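Local structure of AA9 family lytic polysaccharide monooxygenase B (Heterobasidion irregulare TC 32-1, 5NNS) at residues 47-52 with 168-173; 86-91 with 150-155; 117-122 with 213-218; 159-164 with 205-210. The protein uses a single copper ion to depolymerise cellulose and related polysaccharides by oxidising their glycosidic bonds at C1. One frame throughout, in Å; residues are numbered along the deposited sequence.

Contact 1 (47-52 with 168-173); sequences ISCNIN and PECAQL
The disulfide between Cys-49 and Cys-170 staples a loop of this AA9 monooxygenase onto a strand of its beta-sandwich core and illustrates how a covalent bond is reinforced by weaker ones around it. The two SG atoms lie 2.1 Å apart with a chi3 of -79°. Each sulfur is anti to its own carbonyl carbon (chi1 -63° in Cys-49), and Cys-49 CB and Cys-170 CB are 3.6 Å apart. Beside the bridge a water donates to Cys-49 O and accepts from Cys-170 N.

Asn-50 makes the second fastening. Its ND2 donates to Pro-168 O (2.9 Å) and to Glu-169 OE2 (3.0 Å); the carboxylate oxygen lies near the amide plane and is met on its anti side, tilted 30° from the carboxylate plane. Both bonds are bent, and the one amide nitrogen serves two acceptors that stand close to each other, a closeness the donor between them probably makes tolerable. OD1 accepts from Ile-51 N, fixing the rotation of the amide. With an alanine here, Pro-168 O and the Glu-169 carboxylate would probably lose the donor they share.

The Pro-168 ring packs against Ile-47 O, CG 3.3 Å from it. Strand 165-176 lies between strands 63-66 and 147-157; Arg-152 of the latter donates to the carbonyls of Ile-47 and Ser-48, and Trp-106 of strand 106-116 packs against both cysteines.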
# COMPACT_ATOMS: atom_id res chain seq x y z
N ILE A 47 -6.29 8.92 -2.48
CA ILE A 47 -5.19 8.01 -2.83
C ILE A 47 -4.62 7.25 -1.62
O ILE A 47 -3.99 6.20 -1.80
CB ILE A 47 -4.06 8.74 -3.62
CG1 ILE A 47 -3.19 7.71 -4.37
CG2 ILE A 47 -3.25 9.66 -2.72
CD1 ILE A 47 -2.27 8.30 -5.42
N SER A 48 -4.87 7.74 -0.40
CA SER A 48 -4.41 7.06 0.82
C SER A 48 -5.02 5.67 0.98
O SER A 48 -4.28 4.69 1.13
CB SER A 48 -4.67 7.89 2.08
OG SER A 48 -6.05 8.21 2.21
N CYS A 49 -6.35 5.58 0.93
CA CYS A 49 -7.05 4.31 1.16
C CYS A 49 -8.10 3.96 0.11
O CYS A 49 -9.01 3.16 0.37
CB CYS A 49 -7.62 4.29 2.57
SG CYS A 49 -6.34 4.39 3.84
N ASN A 50 -7.94 4.52 -1.10
CA ASN A 50 -8.81 4.29 -2.25
C ASN A 50 -10.16 4.98 -2.10
O ASN A 50 -10.40 5.66 -1.11
CB ASN A 50 -9.00 2.78 -2.53
CG ASN A 50 -8.96 2.45 -4.01
OD1 ASN A 50 -9.45 3.22 -4.85
ND2 ASN A 50 -8.39 1.30 -4.34
N ILE A 51 -11.01 4.83 -3.11
CA ILE A 51 -12.35 5.40 -3.14
C ILE A 51 -13.36 4.34 -2.68
O ILE A 51 -13.41 3.26 -3.27
CB ILE A 51 -12.72 5.91 -4.56
CG1 ILE A 51 -11.80 7.08 -4.96
CG2 ILE A 51 -14.18 6.35 -4.62
CD1 ILE A 51 -11.80 7.39 -6.44
N ASN A 52 -14.19 4.61 -1.66
CA ASN A 52 -14.20 5.87 -0.91
C ASN A 52 -13.24 5.88 0.29
O ASN A 52 -13.06 6.91 0.92
CB ASN A 52 -15.63 6.23 -0.46
CG ASN A 52 -16.27 5.17 0.43
OD1 ASN A 52 -15.62 4.25 0.91
ND2 ASN A 52 -17.57 5.30 0.63
N PRO A 168 -4.25 1.37 -4.25
CA PRO A 168 -4.01 1.32 -2.81
C PRO A 168 -5.15 0.69 -2.02
O PRO A 168 -6.31 0.91 -2.35
CB PRO A 168 -3.91 2.80 -2.45
CG PRO A 168 -4.85 3.47 -3.39
CD PRO A 168 -4.98 2.61 -4.61
N GLU A 169 -4.81 -0.10 -1.00
CA GLU A 169 -5.78 -0.52 0.02
C GLU A 169 -5.18 -0.33 1.41
O GLU A 169 -3.96 -0.32 1.56
CB GLU A 169 -6.23 -1.96 -0.17
CG GLU A 169 -7.36 -2.15 -1.17
CD GLU A 169 -6.91 -2.08 -2.62
OE1 GLU A 169 -5.89 -2.73 -2.96
OE2 GLU A 169 -7.58 -1.40 -3.42
N CYS A 170 -6.06 -0.20 2.40
CA CYS A 170 -5.68 0.03 3.80
C CYS A 170 -6.32 -0.99 4.73
O CYS A 170 -7.46 -1.40 4.52
CB CYS A 170 -6.13 1.42 4.24
SG CYS A 170 -5.17 2.74 3.49
N ALA A 171 -5.57 -1.38 5.76
CA ALA A 171 -6.05 -2.26 6.82
C ALA A 171 -5.74 -1.63 8.17
O ALA A 171 -4.68 -1.03 8.34
CB ALA A 171 -5.40 -3.63 6.71
N GLN A 172 -6.65 -1.76 9.14
CA GLN A 172 -6.44 -1.23 10.49
C GLN A 172 -5.72 -2.25 11.36
O GLN A 172 -6.11 -3.42 11.40
CB GLN A 172 -7.77 -0.82 11.14
CG GLN A 172 -8.45 0.34 10.44
CD GLN A 172 -9.64 0.93 11.18
OE1 GLN A 172 -10.35 1.78 10.65
NE2 GLN A 172 -9.86 0.50 12.42
N LEU A 173 -4.66 -1.81 12.04
CA LEU A 173 -3.92 -2.66 12.98
C LEU A 173 -3.90 -2.05 14.37
O LEU A 173 -4.01 -0.83 14.53
CB LEU A 173 -2.47 -2.85 12.52
CG LEU A 173 -2.18 -3.35 11.11
CD1 LEU A 173 -0.68 -3.38 10.90
CD2 LEU A 173 -2.80 -4.71 10.86
O HOH W 1 -8.69 0.39 1.40

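Contact 2 (86-91 with 150-155)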
# COMPACT_ATOMS: atom_id res chain seq x y z
N MET A 86 4.74 -1.14 -3.01
CA MET A 86 5.10 -0.34 -1.83
C MET A 86 4.18 -0.69 -0.68
O MET A 86 2.98 -0.87 -0.87
CB MET A 86 5.00 1.15 -2.14
CG MET A 86 6.03 1.63 -3.16
SD MET A 86 5.66 3.29 -3.75
CE MET A 86 4.32 2.93 -4.90
N VAL A 87 4.76 -0.77 0.52
CA VAL A 87 4.01 -0.99 1.74
C VAL A 87 4.28 0.18 2.68
O VAL A 87 5.42 0.48 3.00
CB VAL A 87 4.35 -2.34 2.40
CG1 VAL A 87 3.40 -2.65 3.55
CG2 VAL A 87 4.30 -3.45 1.35
N TYR A 88 3.21 0.87 3.07
CA TYR A 88 3.27 2.02 3.96
C TYR A 88 2.56 1.69 5.27
O TYR A 88 1.71 0.79 5.33
CB TYR A 88 2.55 3.23 3.35
CG TYR A 88 3.25 3.97 2.23
CD1 TYR A 88 3.24 3.49 0.93
CD2 TYR A 88 3.90 5.19 2.47
CE1 TYR A 88 3.86 4.18 -0.11
CE2 TYR A 88 4.52 5.89 1.44
CZ TYR A 88 4.50 5.38 0.15
OH TYR A 88 5.11 6.06 -0.87
N MET A 89 2.91 2.45 6.31
CA MET A 89 2.10 2.52 7.52
C MET A 89 1.94 3.96 7.99
O MET A 89 2.70 4.85 7.59
CB MET A 89 2.73 1.70 8.64
CG MET A 89 2.78 0.20 8.39
SD MET A 89 3.69 -0.56 9.75
CE MET A 89 2.43 -0.57 11.03
N ALA A 90 0.94 4.18 8.83
CA ALA A 90 0.68 5.48 9.43
C ALA A 90 0.04 5.30 10.78
O ALA A 90 -0.89 4.51 10.92
CB ALA A 90 -0.24 6.30 8.53
N ASN A 91 0.52 6.05 11.77
CA ASN A 91 -0.11 6.13 13.09
C ASN A 91 -1.45 6.86 12.93
O ASN A 91 -1.50 7.92 12.33
CB ASN A 91 0.79 6.87 14.08
CG ASN A 91 0.45 6.57 15.53
OD1 ASN A 91 -0.71 6.67 15.95
ND2 ASN A 91 1.47 6.22 16.31
N ILE A 150 -2.65 2.36 10.43
CA ILE A 150 -3.08 1.82 9.14
C ILE A 150 -1.89 1.09 8.50
O ILE A 150 -0.76 1.57 8.60
CB ILE A 150 -3.55 2.92 8.17
CG1 ILE A 150 -4.72 3.72 8.76
CG2 ILE A 150 -3.94 2.32 6.82
CD1 ILE A 150 -5.97 2.91 9.07
N LEU A 151 -2.16 -0.05 7.87
CA LEU A 151 -1.20 -0.76 7.03
C LEU A 151 -1.69 -0.65 5.60
O LEU A 151 -2.79 -1.11 5.29
CB LEU A 151 -1.12 -2.23 7.43
CG LEU A 151 -0.23 -3.15 6.56
CD1 LEU A 151 1.23 -2.75 6.72
CD2 LEU A 151 -0.43 -4.61 6.92
N ARG A 152 -0.85 -0.08 4.73
CA ARG A 152 -1.25 0.32 3.39
C ARG A 152 -0.40 -0.40 2.35
O ARG A 152 0.83 -0.29 2.37
CB ARG A 152 -1.10 1.85 3.26
CG ARG A 152 -1.13 2.39 1.84
CD ARG A 152 -1.17 3.90 1.82
NE ARG A 152 -1.63 4.41 0.53
CZ ARG A 152 -0.87 4.65 -0.54
NH1 ARG A 152 0.44 4.43 -0.51
NH2 ARG A 152 -1.43 5.13 -1.64
N HIS A 153 -1.06 -1.11 1.43
CA HIS A 153 -0.37 -1.74 0.28
C HIS A 153 -0.71 -0.99 -0.99
O HIS A 153 -1.87 -0.60 -1.19
CB HIS A 153 -0.77 -3.21 0.13
CG HIS A 153 -0.28 -4.08 1.24
ND1 HIS A 153 -0.90 -4.15 2.46
CD2 HIS A 153 0.80 -4.90 1.31
CE1 HIS A 153 -0.23 -4.98 3.24
NE2 HIS A 153 0.80 -5.46 2.57
N GLU A 154 0.29 -0.79 -1.84
CA GLU A 154 0.13 -0.02 -3.06
C GLU A 154 0.89 -0.65 -4.23
O GLU A 154 2.07 -1.01 -4.10
CB GLU A 154 0.61 1.41 -2.85
CG GLU A 154 0.30 2.33 -4.03
CD GLU A 154 0.61 3.78 -3.74
OE1 GLU A 154 1.62 4.06 -3.05
OE2 GLU A 154 -0.17 4.64 -4.19
N LEU A 155 0.19 -0.75 -5.35
CA LEU A 155 0.78 -1.16 -6.61
C LEU A 155 0.72 0.02 -7.54
O LEU A 155 -0.33 0.66 -7.66
CB LEU A 155 0.02 -2.33 -7.21
CG LEU A 155 -0.10 -3.58 -6.34
CD1 LEU A 155 -0.77 -4.71 -7.12
CD2 LEU A 155 1.24 -4.05 -5.80
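Met-86, Tyr-88 and Ala-90 form three antiparallel hydrogen-bonded pairs with Glu-154, Arg-152 and Ile-150, six backbone bonds in all. The shortest runs from Tyr-88 N to Arg-152 O (2.7 Å, 165° at the hydrogen). In the non-hydrogen-bonded pairs, Val-87 CA and Met-89 CA approach Arg-152 O and Ile-150 O in CA-H...O contacts.

Polar side chains gather on the side of the sheet that carries Tyr-88. Arg-152, extended with CG opposite the backbone N (chi1 165°), forms a salt bridge to Glu-154, NH1 to OE1 at 2.8 Å; NH2 to OE2 lies alongside, and as hydrogen bonds both are weak. NE also donates to Ser-48 O and NH2 to Ile-47 O, while Tyr-195 OH bonds to OE1. The Tyr-88 ring runs beside the arginine, planes 74° apart, and its CD1 meets the guanidinium at the edge, 3.3 Å from NH1. Met-86 bends at chi3 to lay CE 3.5 Å from Glu-154 OE1, shielding one flank of this buried ion pair.

On the other face, Val-87 CG1 sits over the His-153 ring in a CH-pi contact, 4.2 Å from its centroid, and Leu-151 CD1 touches Val-87 CG1 (3.8 Å) and Met-89 CG (3.7 Å). In the mixed sheet strand 106-116 flanks 85-91 and strand 165-176 flanks 147-157; Val-71 and Ala-73 of facing strand 70-75 pack on Leu-151 and His-153.

Contact 3 (117-122 with 213-218); sequences GTLTSG and TNYTIP. With NAG (2-acetamido-2-deoxy-beta-D-glucopyranose), chain C; AKR (acrylic acid), chain N.
Leu-119 puts its CD2 methyl against the base of Tyr-215, 4.1 Å from CB, and crosses that side chain at about a right angle. This is loop-to-loop packing at the surface of the AA9 fold: residues 117-122 connect strands 106-116 and 123-124, while 213-218 belong to the long segment following the last strand. The same methyl lies 3.9 Å from Asn-214 O, and Leu-119 CG, anti to the carbonyl carbon (chi1 -63°), carries it across to the tyrosine. Trp-124 meets the Tyr-215 ring edge-to-face, and Gly-201 O accepts the phenol's hydrogen bond.

Farther along, the contact is lighter. Thr-213 CG2 touches Gly-117 O (3.6 Å) and Thr-118 CG2 (4.0 Å), and Thr-213 CA makes a CA-H...O contact with the same carbonyl. No direct hydrogen bond links residues 117-122 to 213-218; a water joins them, donating to Gly-117 O and Thr-213 O at 2.7 Å each, and just outside, Leu-119 bonds to the backbone of Glu-212.

The second loop also carries an N-linked glycan. The CB of Asn-214 leaves the backbone away from the first loop, CG lodged between the backbone N and carbonyl carbon (chi1 64°), and ND2 is bonded to C1 of the sugar. The acetamido group folds back on the protein, its C8 methyl 3.9 Å from Tyr-215 CD1. Its carbonyl accepts one near-straight bond: Thr-216 N donates to NAG O7 at 2.8 Å, with 171° at the hydrogen.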
# COMPACT_ATOMS: atom_id res chain seq x y z
N GLY A 117 17.47 -5.57 -15.00
CA GLY A 117 17.07 -5.42 -16.39
C GLY A 117 16.59 -4.01 -16.68
O GLY A 117 16.84 -3.07 -15.92
N THR A 118 15.91 -3.87 -17.80
CA THR A 118 15.45 -2.58 -18.27
C THR A 118 14.00 -2.40 -17.89
O THR A 118 13.32 -3.36 -17.51
CB THR A 118 15.57 -2.48 -19.80
OG1 THR A 118 14.76 -3.49 -20.40
CG2 THR A 118 17.02 -2.64 -20.24
N LEU A 119 13.51 -1.16 -18.02
CA LEU A 119 12.11 -0.85 -17.70
C LEU A 119 11.14 -1.80 -18.42
O LEU A 119 10.16 -2.25 -17.83
CB LEU A 119 11.77 0.60 -18.07
CG LEU A 119 12.49 1.75 -17.36
CD1 LEU A 119 12.07 3.07 -18.01
CD2 LEU A 119 12.19 1.78 -15.87
N THR A 120 11.44 -2.10 -19.68
CA THR A 120 10.54 -2.86 -20.56
C THR A 120 10.73 -4.38 -20.62
O THR A 120 9.80 -5.09 -21.04
CB THR A 120 10.63 -2.33 -21.99
OG1 THR A 120 11.98 -2.42 -22.45
CG2 THR A 120 10.15 -0.89 -22.05
N SER A 121 11.92 -4.87 -20.24
CA SER A 121 12.23 -6.31 -20.24
C SER A 121 12.77 -6.85 -18.90
O SER A 121 13.16 -8.02 -18.83
CB SER A 121 13.23 -6.62 -21.35
OG SER A 121 14.56 -6.35 -20.93
N GLY A 122 12.73 -6.05 -17.84
CA GLY A 122 13.34 -6.40 -16.56
C GLY A 122 12.41 -7.10 -15.59
O GLY A 122 11.28 -7.46 -15.93
N THR A 213 17.80 1.32 -17.10
CA THR A 213 17.93 0.34 -16.03
C THR A 213 17.75 0.93 -14.61
O THR A 213 17.88 0.20 -13.62
CB THR A 213 19.30 -0.33 -16.13
OG1 THR A 213 20.32 0.68 -16.11
CG2 THR A 213 19.42 -1.12 -17.44
N ASN A 214 17.47 2.23 -14.50
CA ASN A 214 17.19 2.88 -13.21
C ASN A 214 15.73 3.26 -13.10
O ASN A 214 15.10 3.66 -14.08
CB ASN A 214 18.09 4.11 -12.98
CG ASN A 214 17.85 5.23 -13.99
OD1 ASN A 214 18.16 5.08 -15.17
ND2 ASN A 214 17.28 6.36 -13.52
N TYR A 215 15.18 3.14 -11.89
CA TYR A 215 13.83 3.59 -11.60
C TYR A 215 13.77 4.05 -10.16
O TYR A 215 13.81 3.24 -9.24
CB TYR A 215 12.82 2.48 -11.87
CG TYR A 215 11.38 2.85 -11.56
CD1 TYR A 215 10.58 3.50 -12.50
CD2 TYR A 215 10.82 2.55 -10.31
CE1 TYR A 215 9.27 3.83 -12.21
CE2 TYR A 215 9.51 2.88 -10.01
CZ TYR A 215 8.73 3.52 -10.97
OH TYR A 215 7.42 3.86 -10.67
N THR A 216 13.69 5.37 -9.97
CA THR A 216 13.49 5.97 -8.67
C THR A 216 12.04 5.73 -8.28
O THR A 216 11.12 6.23 -8.93
CB THR A 216 13.81 7.47 -8.70
OG1 THR A 216 15.19 7.63 -9.06
CG2 THR A 216 13.56 8.15 -7.34
N ILE A 217 11.84 4.95 -7.23
CA ILE A 217 10.51 4.63 -6.77
C ILE A 217 9.97 5.92 -6.15
O ILE A 217 10.69 6.56 -5.37
CB ILE A 217 10.47 3.48 -5.74
CG1 ILE A 217 11.05 2.19 -6.34
CG2 ILE A 217 9.02 3.22 -5.30
CD1 ILE A 217 11.40 1.13 -5.32
N PRO A 218 8.74 6.34 -6.51
CA PRO A 218 8.15 7.53 -5.90
C PRO A 218 7.97 7.39 -4.39
O PRO A 218 7.91 6.28 -3.87
CB PRO A 218 6.76 7.61 -6.56
CG PRO A 218 6.89 6.84 -7.83
CD PRO A 218 7.85 5.75 -7.54
C1 NAG C . 17.03 7.52 -14.34
C2 NAG C . 15.87 8.37 -13.80
C3 NAG C . 15.85 9.77 -14.41
C4 NAG C . 17.19 10.46 -14.19
C5 NAG C . 18.29 9.62 -14.83
C6 NAG C . 19.65 10.25 -14.54
C7 NAG C . 13.75 7.27 -13.20
C8 NAG C . 12.47 6.69 -13.71
N2 NAG C . 14.59 7.77 -14.12
O3 NAG C . 14.78 10.51 -13.82
O4 NAG C . 17.18 11.78 -14.75
O5 NAG C . 18.27 8.27 -14.34
O6 NAG C . 20.70 9.42 -15.05
O7 NAG C . 14.01 7.26 -12.01
CA AKR N . 14.26 5.55 -2.55
CB AKR N . 15.27 6.40 -2.42
C AKR N . 12.86 6.02 -2.68
O AKR N . 12.60 7.25 -2.68
OXT AKR N . 11.94 5.18 -2.80
O HOH W 2 17.92 -2.47 -13.57

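Contact 4 (159-164 with 205-210); sequences HTSNQP and DIYSHE
Tyr-207 presents the edge of its ring to the 159-164 loop, which makes a type II beta turn from Thr-160 to Gln-163 near the copper site of this AA9 enzyme. Its OH donates to His-159 O (2.7 Å), in the carbonyl plane and on a lone pair. Ser-161 OG lies at the same edge, 3.3 Å from CD2, while Ile-206 CG1 sits over the centre of one ring face. Tyr-207 and Asp-205 both bind glucan, so these bonds set substrate-contacting groups beside His-159, which stacks on the copper ligand His-80 and probably binds O2.

Asp-205 turns CG opposite its backbone N (chi1 173°), which brings OD1 to Ser-161. The carboxylate is met out of its plane, from opposite faces, by two hydroxyls: Ser-161 OG donates to OD1 and Ser-208 OG to OD2, each at 2.7 Å. Asn-162 crosses it with the amide turned 60° from the carboxylate; Asn-162 OD1 is 3.5 Å from Asp-205 CB, and Asn-162 ND2 donates to Asn-203 OD1. A leucine in place of Asp-205 would probably leave both serine hydroxyls without their acceptor. Behind, His-209 ND1 donates to Asp-205 O at 3.0 Å, 178° at the hydrogen and in the plane of the imidazole.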
# COMPACT_ATOMS: atom_id res chain seq x y z
N HIS A 159 2.53 0.45 -17.05
CA HIS A 159 2.49 -0.15 -18.38
C HIS A 159 1.83 0.74 -19.44
O HIS A 159 2.02 0.49 -20.64
CB HIS A 159 1.77 -1.51 -18.34
CG HIS A 159 0.37 -1.44 -17.81
ND1 HIS A 159 0.09 -1.45 -16.46
CD2 HIS A 159 -0.82 -1.33 -18.45
CE1 HIS A 159 -1.22 -1.36 -16.29
NE2 HIS A 159 -1.79 -1.29 -17.48
N THR A 160 1.03 1.72 -19.03
CA THR A 160 0.43 2.70 -19.96
C THR A 160 1.22 3.99 -19.94
O THR A 160 1.35 4.62 -18.89
CB THR A 160 -1.03 3.00 -19.60
OG1 THR A 160 -1.77 1.78 -19.60
CG2 THR A 160 -1.67 3.97 -20.60
N SER A 161 1.74 4.38 -21.11
CA SER A 161 2.57 5.58 -21.28
C SER A 161 2.00 6.83 -20.64
O SER A 161 0.94 7.29 -21.03
CB SER A 161 2.77 5.87 -22.77
OG SER A 161 3.42 4.78 -23.38
N ASN A 162 2.69 7.35 -19.63
CA ASN A 162 2.36 8.62 -18.96
C ASN A 162 1.04 8.66 -18.17
O ASN A 162 0.58 9.74 -17.80
CB ASN A 162 2.44 9.79 -19.95
CG ASN A 162 3.76 9.84 -20.69
OD1 ASN A 162 3.84 9.45 -21.86
ND2 ASN A 162 4.81 10.29 -20.01
N GLN A 163 0.41 7.50 -17.97
CA GLN A 163 -0.76 7.36 -17.11
C GLN A 163 -0.37 6.39 -15.99
O GLN A 163 -0.30 5.17 -16.22
CB GLN A 163 -1.97 6.83 -17.87
CG GLN A 163 -3.26 6.88 -17.05
CD GLN A 163 -4.43 6.20 -17.74
OE1 GLN A 163 -5.12 5.37 -17.14
NE2 GLN A 163 -4.67 6.54 -19.00
N PRO A 164 -0.07 6.92 -14.80
CA PRO A 164 0.19 6.04 -13.66
C PRO A 164 -1.10 5.44 -13.15
O PRO A 164 -2.14 6.09 -13.22
CB PRO A 164 0.80 6.97 -12.61
CG PRO A 164 0.25 8.32 -12.95
CD PRO A 164 0.14 8.34 -14.44
N ASP A 205 7.03 7.12 -19.55
CA ASP A 205 6.72 6.35 -20.74
C ASP A 205 7.87 5.37 -20.86
O ASP A 205 8.94 5.73 -21.35
CB ASP A 205 6.64 7.28 -21.96
CG ASP A 205 6.47 6.53 -23.28
OD1 ASP A 205 6.07 5.34 -23.30
OD2 ASP A 205 6.74 7.16 -24.33
N ILE A 206 7.65 4.14 -20.39
CA ILE A 206 8.69 3.10 -20.41
C ILE A 206 9.14 2.73 -21.84
O ILE A 206 10.30 2.36 -22.05
CB ILE A 206 8.28 1.82 -19.62
CG1 ILE A 206 7.09 1.09 -20.27
CG2 ILE A 206 7.98 2.17 -18.17
CD1 ILE A 206 6.74 -0.21 -19.59
N TYR A 207 8.23 2.88 -22.81
CA TYR A 207 8.48 2.48 -24.21
C TYR A 207 9.42 3.41 -24.99
O TYR A 207 9.98 2.99 -26.00
CB TYR A 207 7.15 2.30 -24.94
CG TYR A 207 6.22 1.41 -24.15
CD1 TYR A 207 6.56 0.08 -23.90
CD2 TYR A 207 5.04 1.91 -23.59
CE1 TYR A 207 5.73 -0.74 -23.14
CE2 TYR A 207 4.21 1.10 -22.83
CZ TYR A 207 4.57 -0.23 -22.61
OH TYR A 207 3.79 -1.06 -21.86
N SER A 208 9.60 4.65 -24.53
CA SER A 208 10.65 5.54 -25.04
C SER A 208 11.94 5.49 -24.21
O SER A 208 12.80 6.35 -24.36
CB SER A 208 10.13 6.97 -25.10
OG SER A 208 8.96 7.04 -25.91
N HIS A 209 12.08 4.50 -23.32
CA HIS A 209 13.24 4.37 -22.43
C HIS A 209 13.53 2.88 -22.21
O HIS A 209 13.78 2.44 -21.08
CB HIS A 209 12.98 5.05 -21.08
CG HIS A 209 12.83 6.54 -21.17
ND1 HIS A 209 11.61 7.16 -21.30
CD2 HIS A 209 13.76 7.52 -21.19
CE1 HIS A 209 11.80 8.47 -21.38
NE2 HIS A 209 13.09 8.71 -21.31
N GLU A 210 13.54 2.12 -23.31
CA GLU A 210 13.58 0.66 -23.25
C GLU A 210 14.94 0.07 -22.87
O GLU A 210 15.03 -1.12 -22.58
CB GLU A 210 13.11 0.05 -24.58
CG GLU A 210 11.71 0.49 -25.00
CD GLU A 210 10.93 -0.59 -25.75
OE1 GLU A 210 11.54 -1.33 -26.57
OE2 GLU A 210 9.70 -0.69 -25.54

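From the N terminus, the loop at 47-52 comes first, and contact 1 closes a long excursion when the chain returns on strand 165-176. Contact 2 lies wholly within that excursion, pairing strands 85-91 and 147-157; the two contacts meet in one sheet, where strands 147-157 and 165-176 are neighbours. Contact 3 opens at 117-122 and ends at 213-218, crossing both, and touches contact 2 where Ile-217 packs on Met-86. Contact 4 falls within contact 3's span, follows contact 2 in series and crosses contact 1. Contacts 1 and 2 thus bind the core, whereas 3 and 4, touching through Thr-118, Thr-120 and Leu-119, join surface loops on one side.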